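PDB 2CWA: single-strand binding protein from Thermus thermophilus, which binds single-stranded DNA and probably recruits partner proteins for DNA replication, recombination and repair. Local coordinates for residues N6-I11 with N129-M134. Residues are numbered along the deposited sequence; the frame is centred on the assembly and turned at random.
Sequences NRVFLI and NQVFLM
Arg7 O is gripped from the facing strand by Phe132 N, 2.8 Å away on a nearly straight bond, while Val131 CA adds a C-H...O contact at 3.3 Å. Arg7 N returns the bond to Phe132 O, and Phe9 and Gln130 repeat the reciprocal pair two residues on, with Phe9 N 2.8 Å from Gln130 O. The result is a regular antiparallel pairing, segments 6-11 and 129-134 running at 176° to each other, that joins the first strands of the two OB-fold domains carried by this one chain. It resembles the strand pairing between subunits in SSBs with one such domain per chain.

On the face with Arg7 and Gln130, Phe9 and Phe132 meet rim to rim. The ring planes of Phe9 and Phe132 stand at 87° and neither ring covers the other; Phe132 CD2 comes in at the edge of Phe9, 3.7 Å from Phe9 CE2. Replacing Phe9 with an alanine would probably take away the aromatic neighbour of Phe132 CD2 and open a gap beside Phe77, which Phe9 also touches.

On the other face the two ends match, an asparagine alongside a leucine at each, while the valines between them take different rotamers. Val8 CG2 meets Val131 CG2 at 3.8 Å; with CG2 anti to the backbone N, Val131 also brings this methyl against Arg7 O. Asn6 ND2 bonds to Leu82 O and Asn129 OD1 accepts from Leu200 N, each within its own domain. Across the interface each amide instead meets a methyl: Leu133 CD2 sits 3.7 Å from Asn6 OD1, and Leu10 CD2 lies 3.6 Å from Asn129 OD1.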
loop_
_atom_site.group_PDB
_atom_site.type_symbol
_atom_site.label_atom_id
_atom_site.label_comp_id
_atom_site.label_asym_id
_atom_site.label_seq_id
_atom_site.Cartn_x
_atom_site.Cartn_y
_atom_site.Cartn_z
ATOM N N ASN A 6 -2.412 11.818 2.112
ATOM C CA ASN A 6 -1.813 10.639 1.482
ATOM C C ASN A 6 -0.583 10.235 2.288
ATOM O O ASN A 6 0.531 10.646 1.979
ATOM C CB ASN A 6 -1.448 11.024 0.033
ATOM C CG ASN A 6 -0.772 9.902 -0.756
ATOM O OD1 ASN A 6 -0.633 8.767 -0.296
ATOM N ND2 ASN A 6 -0.351 10.234 -1.973
ATOM N N ARG A 7 -0.783 9.438 3.339
ATOM C CA ARG A 7 0.331 9.022 4.181
ATOM C C ARG A 7 0.360 7.509 4.382
ATOM O O ARG A 7 -0.645 6.907 4.758
ATOM C CB ARG A 7 0.259 9.737 5.538
ATOM C CG ARG A 7 0.295 11.274 5.420
ATOM C CD ARG A 7 0.338 11.967 6.784
ATOM N NE ARG A 7 0.423 13.423 6.653
ATOM C CZ ARG A 7 1.494 14.075 6.204
ATOM N NH1 ARG A 7 2.586 13.405 5.841
ATOM N NH2 ARG A 7 1.480 15.398 6.122
ATOM N N VAL A 8 1.523 6.916 4.129
ATOM C CA VAL A 8 1.716 5.473 4.250
ATOM C C VAL A 8 2.687 5.120 5.364
ATOM O O VAL A 8 3.766 5.711 5.467
ATOM C CB VAL A 8 2.268 4.874 2.930
ATOM C CG1 VAL A 8 2.649 3.400 3.140
ATOM C CG2 VAL A 8 1.233 5.017 1.823
ATOM N N PHE A 9 2.299 4.156 6.200
ATOM C CA PHE A 9 3.142 3.709 7.301
ATOM C C PHE A 9 3.278 2.191 7.222
ATOM O O PHE A 9 2.293 1.459 7.361
ATOM C CB PHE A 9 2.523 4.092 8.646
ATOM C CG PHE A 9 2.374 5.573 8.845
ATOM C CD1 PHE A 9 3.476 6.361 9.177
ATOM C CD2 PHE A 9 1.139 6.185 8.692
ATOM C CE1 PHE A 9 3.336 7.751 9.354
ATOM C CE2 PHE A 9 0.989 7.568 8.865
ATOM C CZ PHE A 9 2.091 8.346 9.197
ATOM N N LEU A 10 4.500 1.727 7.010
ATOM C CA LEU A 10 4.758 0.300 6.894
ATOM C C LEU A 10 5.925 -0.157 7.736
ATOM O O LEU A 10 6.945 0.533 7.855
ATOM C CB LEU A 10 5.057 -0.071 5.432
ATOM C CG LEU A 10 3.947 0.086 4.397
ATOM C CD1 LEU A 10 4.558 0.087 2.993
ATOM C CD2 LEU A 10 2.936 -1.059 4.557
ATOM N N ILE A 11 5.756 -1.331 8.336
ATOM C CA ILE A 11 6.807 -1.965 9.106
ATOM C C ILE A 11 6.769 -3.433 8.690
ATOM O O ILE A 11 5.735 -4.103 8.823
ATOM C CB ILE A 11 6.596 -1.885 10.633
ATOM C CG1 ILE A 11 6.675 -0.430 11.116
ATOM C CG2 ILE A 11 7.688 -2.699 11.324
ATOM C CD1 ILE A 11 6.535 -0.284 12.637
ATOM N N ASN A 129 0.812 -2.011 8.529
ATOM C CA ASN A 129 0.384 -1.708 7.169
ATOM C C ASN A 129 -0.802 -0.780 7.324
ATOM O O ASN A 129 -1.949 -1.220 7.414
ATOM C CB ASN A 129 -0.035 -2.995 6.438
ATOM C CG ASN A 129 -0.468 -2.745 5.002
ATOM O OD1 ASN A 129 -0.618 -1.601 4.567
ATOM N ND2 ASN A 129 -0.689 -3.827 4.257
ATOM N N GLN A 130 -0.525 0.521 7.360
ATOM C CA GLN A 130 -1.584 1.499 7.548
ATOM C C GLN A 130 -1.436 2.694 6.615
ATOM O O GLN A 130 -0.353 3.247 6.486
ATOM C CB GLN A 130 -1.561 1.979 9.001
ATOM C CG GLN A 130 -2.720 2.876 9.392
ATOM C CD GLN A 130 -2.715 3.222 10.874
ATOM O OE1 GLN A 130 -3.691 3.752 11.400
ATOM N NE2 GLN A 130 -1.613 2.932 11.549
ATOM N N VAL A 131 -2.530 3.089 5.977
ATOM C CA VAL A 131 -2.509 4.239 5.075
ATOM C C VAL A 131 -3.665 5.181 5.389
ATOM O O VAL A 131 -4.774 4.740 5.705
ATOM C CB VAL A 131 -2.614 3.801 3.588
ATOM C CG1 VAL A 131 -3.931 3.090 3.343
ATOM C CG2 VAL A 131 -2.501 5.021 2.672
ATOM N N PHE A 132 -3.388 6.481 5.320
ATOM C CA PHE A 132 -4.391 7.514 5.556
ATOM C C PHE A 132 -4.609 8.218 4.225
ATOM O O PHE A 132 -3.655 8.715 3.625
ATOM C CB PHE A 132 -3.877 8.546 6.566
ATOM C CG PHE A 132 -3.780 8.037 7.964
ATOM C CD1 PHE A 132 -4.805 8.267 8.872
ATOM C CD2 PHE A 132 -2.657 7.339 8.385
ATOM C CE1 PHE A 132 -4.706 7.811 10.185
ATOM C CE2 PHE A 132 -2.552 6.879 9.696
ATOM C CZ PHE A 132 -3.580 7.118 10.594
ATOM N N LEU A 133 -5.852 8.279 3.771
ATOM C CA LEU A 133 -6.157 8.935 2.509
ATOM C C LEU A 133 -7.410 9.783 2.611
ATOM O O LEU A 133 -8.324 9.472 3.374
ATOM C CB LEU A 133 -6.383 7.900 1.396
ATOM C CG LEU A 133 -5.233 7.006 0.930
ATOM C CD1 LEU A 133 -5.785 5.943 -0.020
ATOM C CD2 LEU A 133 -4.171 7.846 0.233
HETATM N N MSE A 134 -7.448 10.862 1.838
HETATM C CA MSE A 134 -8.622 11.714 1.790
HETATM C C MSE A 134 -8.674 12.361 0.419
HETATM O O MSE A 134 -7.660 12.844 -0.090
HETATM C CB MSE A 134 -8.594 12.787 2.886
HETATM C CG MSE A 134 -9.845 13.666 2.898
HETATM SE SE MSE A 134 -10.159 14.521 4.659
HETATM C CE MSE A 134 -8.344 14.887 5.094
#